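PDB 3FCP: L-Ala-D/L-Glu epimerase, a muconate lactonizing enzyme from Klebsiella pneumoniae subsp. pneumoniae MGH 78578, which belongs to the muconate lactonizing enzyme family within the enolase superfamily and binds a magnesium ion in its TIM-barrel-like domain. Local coordinates for residues A[199-204]-A[248-253]; A[211-216]-A[222-227]. All blocks are in the same frame, centred on the assembly; numbering follows the deposited sequence.

Contact 1 of 2, residues A[199-204]-A[248-253]; sequences DVNQAW and LADEAV. With MG (magnesium ion), chain I.
Asn-201 meets Asp-250 and Glu-251 through a shared magnesium ion, in a metal-bridged contact between two loops at the C-terminal ends of strands 195-199 and 246-249 of the enolase-superfamily barrel. The ion is bound by Asn-201 OD1, Asp-250 OD2 (2.3 Å) and Glu-251 OE2 (2.2 Å), with three waters making up the six close ligands. Glu-251 OE1 stands farther off, 2.7 Å from the magnesium, at most a weak second bond. Asn-201 OD1 and Glu-251 OE2 stand 3.0 Å apart, two acceptors held together by the cation, their amide and carboxylate planes turned 68° apart. Both Asn-201 (chi1 -166°) and Asp-250 (chi1 -176°) swing CG anti to the backbone N, which carries their oxygens to the metal. Lys-277 forms a salt bridge to Asp-250 OD1, while Lys-274 hydrogen-bonds OD2. Beside the site, the extended chain of Gln-202 brings its amide carbon CD against CB and CG of Glu-251. Asp-199 acts from the second shell: two metal-bound waters donate to its oxygens, and in an Asx turn its OD1 accepts Asn-201 N at 3.0 Å from above the carboxylate plane.

Contact 2 of 2, residues A[211-216]-A[222-227]; sequences KGCREL and DLIEQP
Gln-226 OE1 is gripped by two backbone N-H groups, those of Asp-250 and Ala-252, while its NE2 donates to the carbonyl of Val-228; both ends of this buried amide are thus occupied, which fixes its rotation. Gln-226 itself adopts a left-handed backbone conformation (phi 29°, psi 64°) just beyond strand 223-225, between Glu-225, whose OE1 forms a salt bridge with Lys-168, and Pro-227, whose ring turns toward helix 206-218. On that helix-facing side the side chains that meet across the contact are apolar. Ile-224 reaches out from the strand with CG1 anti to its carbonyl carbon, and its terminal CD1 lodges between two residues one helical turn apart. It lies 3.8 Å from Cys-213 SG and equally far from the backbone O of the same cysteine, and it also comes within 3.9 Å of Leu-216 CB. This is helix-on-sheet packing within a beta-alpha-beta unit of the barrel, in which helix 206-218 connects strand 195-199 to its parallel neighbour 223-225 and covers the outer side of both. The CD1 branch of Leu-216 runs obliquely past Ile-224, coming 4.0 Å from its CD1 and 4.1 Å from its CG1. Leu-216 also touches Val-198 of strand 195-199 and Leu-180 of helix 176-189, so it is wedged between the strands and the neighbouring helix. Cys-213 lies nearer the C-terminal end of the strand; its sulfur SG also touches Ile-224 CG2 (3.9 Å), the methyl branch that is anti to the backbone N, and lies 3.7 Å from CB of the Pro-227 ring. Inside the helix, Leu-216 N donates to Gly-212 O at 2.9 Å.

The two contacts lie about 10 Å apart, centre to centre, in the same barrel domain, and contact 2 is nested along the chain inside the loop closed by contact 1. Strand 223-225 runs between strands 195-199 and 246-249, which are followed by the loops that carry the metal ligands of contact 1; its own outer side packs on helix 206-218 in contact 2. They meet through Gln-226: its N lies 2.8 Å from Leu-248 O and its O 2.8 Å from Gln-202 N, both probable hydrogen bonds. Contact 1 thus occupies the C-terminal mouth of the barrel and contact 2 its outer wall, with the end of the middle strand, at Gln-226, joining the metal-bearing loops to the wall.

Contact 1 of 2, residues A[199-204]-A[248-253]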
ATOM      1  N   ASP A 199     -14.638   5.882  28.076  1.00 25.03           N
ATOM      2  CA  ASP A 199     -14.070   4.556  27.906  1.00 25.69           C
ATOM      3  C   ASP A 199     -15.216   3.613  27.563  1.00 26.42           C
ATOM      4  O   ASP A 199     -16.121   3.411  28.372  1.00 27.38           O
ATOM      5  CB  ASP A 199     -13.366   4.128  29.204  1.00 24.91           C
ATOM      6  CG  ASP A 199     -12.737   2.745  29.113  1.00 26.90           C
ATOM      7  OD1 ASP A 199     -12.559   2.237  27.985  1.00 25.15           O
ATOM      8  OD2 ASP A 199     -12.411   2.174  30.177  1.00 27.59           O
ATOM      9  N   VAL A 200     -15.182   3.058  26.351  1.00 25.58           N
ATOM     10  CA  VAL A 200     -16.217   2.143  25.886  1.00 26.02           C
ATOM     11  C   VAL A 200     -15.802   0.696  26.161  1.00 26.01           C
ATOM     12  O   VAL A 200     -16.590  -0.233  26.003  1.00 24.17           O
ATOM     13  CB  VAL A 200     -16.457   2.305  24.363  1.00 27.78           C
ATOM     14  CG1 VAL A 200     -17.824   1.747  23.987  1.00 29.90           C
ATOM     15  CG2 VAL A 200     -16.346   3.767  23.969  1.00 27.39           C
ATOM     16  N   ASN A 201     -14.549   0.523  26.569  1.00 26.75           N
ATOM     17  CA  ASN A 201     -13.992  -0.790  26.879  1.00 27.17           C
ATOM     18  C   ASN A 201     -14.419  -1.915  25.934  1.00 27.64           C
ATOM     19  O   ASN A 201     -14.985  -2.921  26.370  1.00 27.39           O
ATOM     20  CB  ASN A 201     -14.321  -1.167  28.330  1.00 30.32           C
ATOM     21  CG  ASN A 201     -13.493  -2.348  28.835  1.00 32.16           C
ATOM     22  OD1 ASN A 201     -12.267  -2.387  28.668  1.00 31.60           O
ATOM     23  ND2 ASN A 201     -14.160  -3.308  29.471  1.00 32.60           N
ATOM     24  N   GLN A 202     -14.150  -1.734  24.640  1.00 26.62           N
ATOM     25  CA  GLN A 202     -14.443  -2.743  23.614  1.00 27.55           C
ATOM     26  C   GLN A 202     -15.893  -2.984  23.207  1.00 27.51           C
ATOM     27  O   GLN A 202     -16.144  -3.759  22.293  1.00 27.50           O
ATOM     28  CB  GLN A 202     -13.871  -4.101  24.037  1.00 28.51           C
ATOM     29  CG  GLN A 202     -12.362  -4.194  24.094  1.00 29.22           C
ATOM     30  CD  GLN A 202     -11.892  -5.613  24.384  1.00 30.58           C
ATOM     31  OE1 GLN A 202     -11.917  -6.079  25.529  1.00 30.42           O
ATOM     32  NE2 GLN A 202     -11.477  -6.312  23.340  1.00 29.02           N
ATOM     33  N   ALA A 203     -16.837  -2.314  23.854  1.00 27.81           N
ATOM     34  CA  ALA A 203     -18.255  -2.541  23.594  1.00 27.24           C
ATOM     35  C   ALA A 203     -18.837  -2.322  22.203  1.00 25.52           C
ATOM     36  O   ALA A 203     -19.775  -3.015  21.816  1.00 26.50           O
ATOM     37  CB  ALA A 203     -19.086  -1.755  24.618  1.00 27.52           C
ATOM     38  N   TRP A 204     -18.294  -1.387  21.435  1.00 25.43           N
ATOM     39  CA  TRP A 204     -18.871  -1.102  20.126  1.00 24.76           C
ATOM     40  C   TRP A 204     -18.379  -1.852  18.907  1.00 24.64           C
ATOM     41  O   TRP A 204     -17.191  -2.125  18.751  1.00 24.66           O
ATOM     42  CB  TRP A 204     -18.766   0.391  19.810  1.00 22.73           C
ATOM     43  CG  TRP A 204     -19.530   1.286  20.735  1.00 23.67           C
ATOM     44  CD1 TRP A 204     -20.604   0.951  21.512  1.00 25.44           C
ATOM     45  CD2 TRP A 204     -19.316   2.687  20.931  1.00 23.52           C
ATOM     46  NE1 TRP A 204     -21.073   2.059  22.179  1.00 23.66           N
ATOM     47  CE2 TRP A 204     -20.300   3.138  21.842  1.00 25.02           C
ATOM     48  CE3 TRP A 204     -18.388   3.608  20.423  1.00 22.27           C
ATOM     49  CZ2 TRP A 204     -20.383   4.471  22.253  1.00 22.39           C
ATOM     50  CZ3 TRP A 204     -18.471   4.930  20.831  1.00 23.85           C
ATOM     51  CH2 TRP A 204     -19.463   5.350  21.739  1.00 24.52           C
ATOM     52  N   LEU A 248      -7.537   6.453  22.617  1.00 21.11           N
ATOM     53  CA  LEU A 248      -6.672   5.815  23.603  1.00 22.48           C
ATOM     54  C   LEU A 248      -6.803   4.295  23.453  1.00 22.69           C
ATOM     55  O   LEU A 248      -7.896   3.745  23.575  1.00 22.94           O
ATOM     56  CB  LEU A 248      -7.113   6.214  25.019  1.00 23.52           C
ATOM     57  CG  LEU A 248      -6.127   6.298  26.198  1.00 28.63           C
ATOM     58  CD1 LEU A 248      -6.787   5.673  27.424  1.00 23.54           C
ATOM     59  CD2 LEU A 248      -4.791   5.632  25.890  1.00 26.31           C
ATOM     60  N   ALA A 249      -5.695   3.618  23.180  1.00 21.43           N
ATOM     61  CA  ALA A 249      -5.729   2.168  23.044  1.00 20.70           C
ATOM     62  C   ALA A 249      -5.521   1.512  24.416  1.00 19.46           C
ATOM     63  O   ALA A 249      -4.642   1.925  25.174  1.00 20.16           O
ATOM     64  CB  ALA A 249      -4.636   1.713  22.076  1.00 18.09           C
ATOM     65  N   ASP A 250      -6.336   0.515  24.744  1.00 17.96           N
ATOM     66  CA  ASP A 250      -6.172  -0.191  26.017  1.00 19.60           C
ATOM     67  C   ASP A 250      -5.938  -1.670  25.726  1.00 20.42           C
ATOM     68  O   ASP A 250      -4.794  -2.085  25.544  1.00 21.35           O
ATOM     69  CB  ASP A 250      -7.394  -0.011  26.942  1.00 20.49           C
ATOM     70  CG  ASP A 250      -7.196  -0.668  28.319  1.00 23.07           C
ATOM     71  OD1 ASP A 250      -6.076  -1.158  28.602  1.00 22.91           O
ATOM     72  OD2 ASP A 250      -8.156  -0.695  29.125  1.00 24.20           O
ATOM     73  N   GLU A 251      -7.012  -2.456  25.650  1.00 20.59           N
ATOM     74  CA  GLU A 251      -6.883  -3.888  25.382  1.00 22.85           C
ATOM     75  C   GLU A 251      -6.112  -4.215  24.103  1.00 23.19           C
ATOM     76  O   GLU A 251      -5.556  -5.308  23.979  1.00 22.66           O
ATOM     77  CB  GLU A 251      -8.263  -4.564  25.318  1.00 24.87           C
ATOM     78  CG  GLU A 251      -8.924  -4.848  26.670  1.00 26.82           C
ATOM     79  CD  GLU A 251      -9.398  -3.593  27.383  1.00 28.22           C
ATOM     80  OE1 GLU A 251      -9.630  -2.563  26.714  1.00 26.73           O
ATOM     81  OE2 GLU A 251      -9.555  -3.646  28.618  1.00 31.71           O
ATOM     82  N   ALA A 252      -6.079  -3.279  23.155  1.00 22.80           N
ATOM     83  CA  ALA A 252      -5.367  -3.493  21.892  1.00 24.59           C
ATOM     84  C   ALA A 252      -3.847  -3.499  22.061  1.00 24.08           C
ATOM     85  O   ALA A 252      -3.117  -3.931  21.170  1.00 25.63           O
ATOM     86  CB  ALA A 252      -5.761  -2.420  20.877  1.00 23.80           C
ATOM     87  N   VAL A 253      -3.363  -3.018  23.197  1.00 23.77           N
ATOM     88  CA  VAL A 253      -1.923  -2.971  23.411  1.00 24.49           C
ATOM     89  C   VAL A 253      -1.549  -3.355  24.835  1.00 23.93           C
ATOM     90  O   VAL A 253      -1.965  -2.706  25.795  1.00 24.58           O
ATOM     91  CB  VAL A 253      -1.375  -1.561  23.079  1.00 25.74           C
ATOM     92  CG1 VAL A 253      -2.068  -0.516  23.948  1.00 29.61           C
ATOM     93  CG2 VAL A 253       0.127  -1.514  23.284  1.00 29.05           C
TER
HETATM   94 MG    MG I 382     -10.289  -1.590  29.151  1.00 17.54          MG
HETATM   95  O   HOH W   1     -10.601   0.554  27.888  1.00 24.43           O
HETATM   96  O   HOH W   2     -11.603  -0.167  30.623  1.00 31.54           O
HETATM   97  O   HOH W   3      -9.884  -2.535  31.522  1.00 34.60           O

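Contact 2 of 2, residues A[211-216]-A[222-227]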
ATOM      1  N   LYS A 211     -20.091   5.983  14.292  1.00 24.78           N
ATOM      2  CA  LYS A 211     -21.129   6.950  14.634  1.00 25.58           C
ATOM      3  C   LYS A 211     -20.902   7.528  16.032  1.00 24.70           C
ATOM      4  O   LYS A 211     -20.933   8.746  16.225  1.00 24.54           O
ATOM      5  CB  LYS A 211     -22.507   6.280  14.568  1.00 28.16           C
ATOM      6  CG  LYS A 211     -23.663   7.224  14.850  1.00 30.61           C
ATOM      7  CD  LYS A 211     -25.001   6.493  14.812  1.00 34.69           C
ATOM      8  CE  LYS A 211     -26.149   7.447  15.113  1.00 37.52           C
ATOM      9  NZ  LYS A 211     -27.452   6.726  15.193  1.00 42.56           N
ATOM     10  N   GLY A 212     -20.670   6.646  17.002  1.00 23.22           N
ATOM     11  CA  GLY A 212     -20.448   7.083  18.368  1.00 23.16           C
ATOM     12  C   GLY A 212     -19.233   7.986  18.503  1.00 24.14           C
ATOM     13  O   GLY A 212     -19.305   9.055  19.108  1.00 22.88           O
ATOM     14  N   CYS A 213     -18.108   7.570  17.934  1.00 23.91           N
ATOM     15  CA  CYS A 213     -16.900   8.383  18.027  1.00 24.69           C
ATOM     16  C   CYS A 213     -17.043   9.757  17.375  1.00 24.05           C
ATOM     17  O   CYS A 213     -16.512  10.741  17.891  1.00 23.86           O
ATOM     18  CB  CYS A 213     -15.704   7.636  17.429  1.00 23.73           C
ATOM     19  SG  CYS A 213     -15.096   6.308  18.505  1.00 24.70           S
ATOM     20  N   ARG A 214     -17.743   9.832  16.245  1.00 23.48           N
ATOM     21  CA  ARG A 214     -17.937  11.127  15.585  1.00 25.24           C
ATOM     22  C   ARG A 214     -18.722  12.062  16.502  1.00 23.63           C
ATOM     23  O   ARG A 214     -18.378  13.231  16.653  1.00 24.19           O
ATOM     24  CB  ARG A 214     -18.687  10.967  14.250  1.00 25.50           C
ATOM     25  CG  ARG A 214     -17.802  10.568  13.072  1.00 28.48           C
ATOM     26  CD  ARG A 214     -18.556  10.700  11.751  1.00 31.74           C
ATOM     27  NE  ARG A 214     -19.643   9.726  11.643  1.00 33.98           N
ATOM     28  CZ  ARG A 214     -19.513   8.516  11.113  1.00 35.14           C
ATOM     29  NH1 ARG A 214     -18.337   8.125  10.628  1.00 34.92           N
ATOM     30  NH2 ARG A 214     -20.553   7.686  11.083  1.00 34.37           N
ATOM     31  N   GLU A 215     -19.772  11.533  17.118  1.00 25.83           N
ATOM     32  CA  GLU A 215     -20.609  12.311  18.027  1.00 27.21           C
ATOM     33  C   GLU A 215     -19.823  12.778  19.244  1.00 26.01           C
ATOM     34  O   GLU A 215     -19.933  13.933  19.656  1.00 26.06           O
ATOM     35  CB  GLU A 215     -21.800  11.470  18.485  1.00 31.58           C
ATOM     36  CG  GLU A 215     -22.858  11.271  17.422  1.00 37.22           C
ATOM     37  CD  GLU A 215     -23.524  12.575  17.053  1.00 43.47           C
ATOM     38  OE1 GLU A 215     -24.033  13.257  17.971  1.00 46.59           O
ATOM     39  OE2 GLU A 215     -23.535  12.921  15.851  1.00 46.47           O
ATOM     40  N   LEU A 216     -19.032  11.876  19.822  1.00 24.55           N
ATOM     41  CA  LEU A 216     -18.226  12.216  20.986  1.00 23.95           C
ATOM     42  C   LEU A 216     -17.229  13.325  20.651  1.00 23.50           C
ATOM     43  O   LEU A 216     -17.060  14.282  21.416  1.00 24.63           O
ATOM     44  CB  LEU A 216     -17.482  10.980  21.489  1.00 21.40           C
ATOM     45  CG  LEU A 216     -18.350   9.876  22.106  1.00 25.12           C
ATOM     46  CD1 LEU A 216     -17.527   8.608  22.271  1.00 22.41           C
ATOM     47  CD2 LEU A 216     -18.905  10.350  23.452  1.00 24.31           C
ATOM     48  N   ASP A 222     -12.361  14.860  24.919  1.00 25.75           N
ATOM     49  CA  ASP A 222     -10.927  14.945  24.638  1.00 25.65           C
ATOM     50  C   ASP A 222     -10.247  13.635  24.287  1.00 24.87           C
ATOM     51  O   ASP A 222      -9.220  13.627  23.605  1.00 24.32           O
ATOM     52  CB  ASP A 222     -10.177  15.544  25.832  1.00 29.58           C
ATOM     53  CG  ASP A 222     -10.614  16.955  26.154  1.00 31.87           C
ATOM     54  OD1 ASP A 222     -10.909  17.720  25.216  1.00 32.05           O
ATOM     55  OD2 ASP A 222     -10.639  17.300  27.352  1.00 36.44           O
ATOM     56  N   LEU A 223     -10.806  12.530  24.760  1.00 23.78           N
ATOM     57  CA  LEU A 223     -10.196  11.232  24.516  1.00 22.23           C
ATOM     58  C   LEU A 223     -11.235  10.120  24.564  1.00 21.86           C
ATOM     59  O   LEU A 223     -12.093  10.099  25.444  1.00 22.45           O
ATOM     60  CB  LEU A 223      -9.123  10.987  25.582  1.00 21.96           C
ATOM     61  CG  LEU A 223      -8.182   9.783  25.472  1.00 21.77           C
ATOM     62  CD1 LEU A 223      -7.213   9.993  24.306  1.00 21.35           C
ATOM     63  CD2 LEU A 223      -7.410   9.637  26.785  1.00 21.10           C
ATOM     64  N   ILE A 224     -11.149   9.195  23.615  1.00 20.98           N
ATOM     65  CA  ILE A 224     -12.067   8.059  23.548  1.00 20.32           C
ATOM     66  C   ILE A 224     -11.222   6.800  23.714  1.00 20.63           C
ATOM     67  O   ILE A 224     -10.364   6.517  22.876  1.00 20.80           O
ATOM     68  CB  ILE A 224     -12.779   7.988  22.176  1.00 19.53           C
ATOM     69  CG1 ILE A 224     -13.512   9.306  21.891  1.00 19.87           C
ATOM     70  CG2 ILE A 224     -13.762   6.816  22.167  1.00 17.47           C
ATOM     71  CD1 ILE A 224     -14.095   9.396  20.467  1.00 18.96           C
ATOM     72  N   GLU A 225     -11.462   6.052  24.788  1.00 21.75           N
ATOM     73  CA  GLU A 225     -10.699   4.840  25.070  1.00 21.54           C
ATOM     74  C   GLU A 225     -11.314   3.550  24.523  1.00 21.80           C
ATOM     75  O   GLU A 225     -12.506   3.287  24.707  1.00 21.62           O
ATOM     76  CB  GLU A 225     -10.496   4.701  26.583  1.00 22.22           C
ATOM     77  CG  GLU A 225      -9.504   3.614  26.996  1.00 22.81           C
ATOM     78  CD  GLU A 225      -9.356   3.488  28.508  1.00 25.11           C
ATOM     79  OE1 GLU A 225      -9.746   4.433  29.236  1.00 23.14           O
ATOM     80  OE2 GLU A 225      -8.837   2.447  28.967  1.00 23.67           O
ATOM     81  N   GLN A 226     -10.476   2.760  23.852  1.00 20.05           N
ATOM     82  CA  GLN A 226     -10.840   1.461  23.277  1.00 20.27           C
ATOM     83  C   GLN A 226     -12.305   1.353  22.864  1.00 21.29           C
ATOM     84  O   GLN A 226     -13.057   0.535  23.401  1.00 21.69           O
ATOM     85  CB  GLN A 226     -10.502   0.357  24.285  1.00 19.98           C
ATOM     86  CG  GLN A 226     -10.438  -1.048  23.715  1.00 20.14           C
ATOM     87  CD  GLN A 226      -9.305  -1.225  22.717  1.00 23.89           C
ATOM     88  OE1 GLN A 226      -8.143  -0.938  23.015  1.00 24.28           O
ATOM     89  NE2 GLN A 226      -9.640  -1.703  21.528  1.00 21.63           N
ATOM     90  N   PRO A 227     -12.726   2.166  21.882  1.00 22.05           N
ATOM     91  CA  PRO A 227     -14.115   2.147  21.412  1.00 22.61           C
ATOM     92  C   PRO A 227     -14.565   0.815  20.830  1.00 23.79           C
ATOM     93  O   PRO A 227     -15.707   0.402  21.031  1.00 22.62           O
ATOM     94  CB  PRO A 227     -14.145   3.283  20.384  1.00 22.40           C
ATOM     95  CG  PRO A 227     -12.725   3.323  19.875  1.00 22.18           C
ATOM     96  CD  PRO A 227     -11.932   3.164  21.143  1.00 20.14           C
TER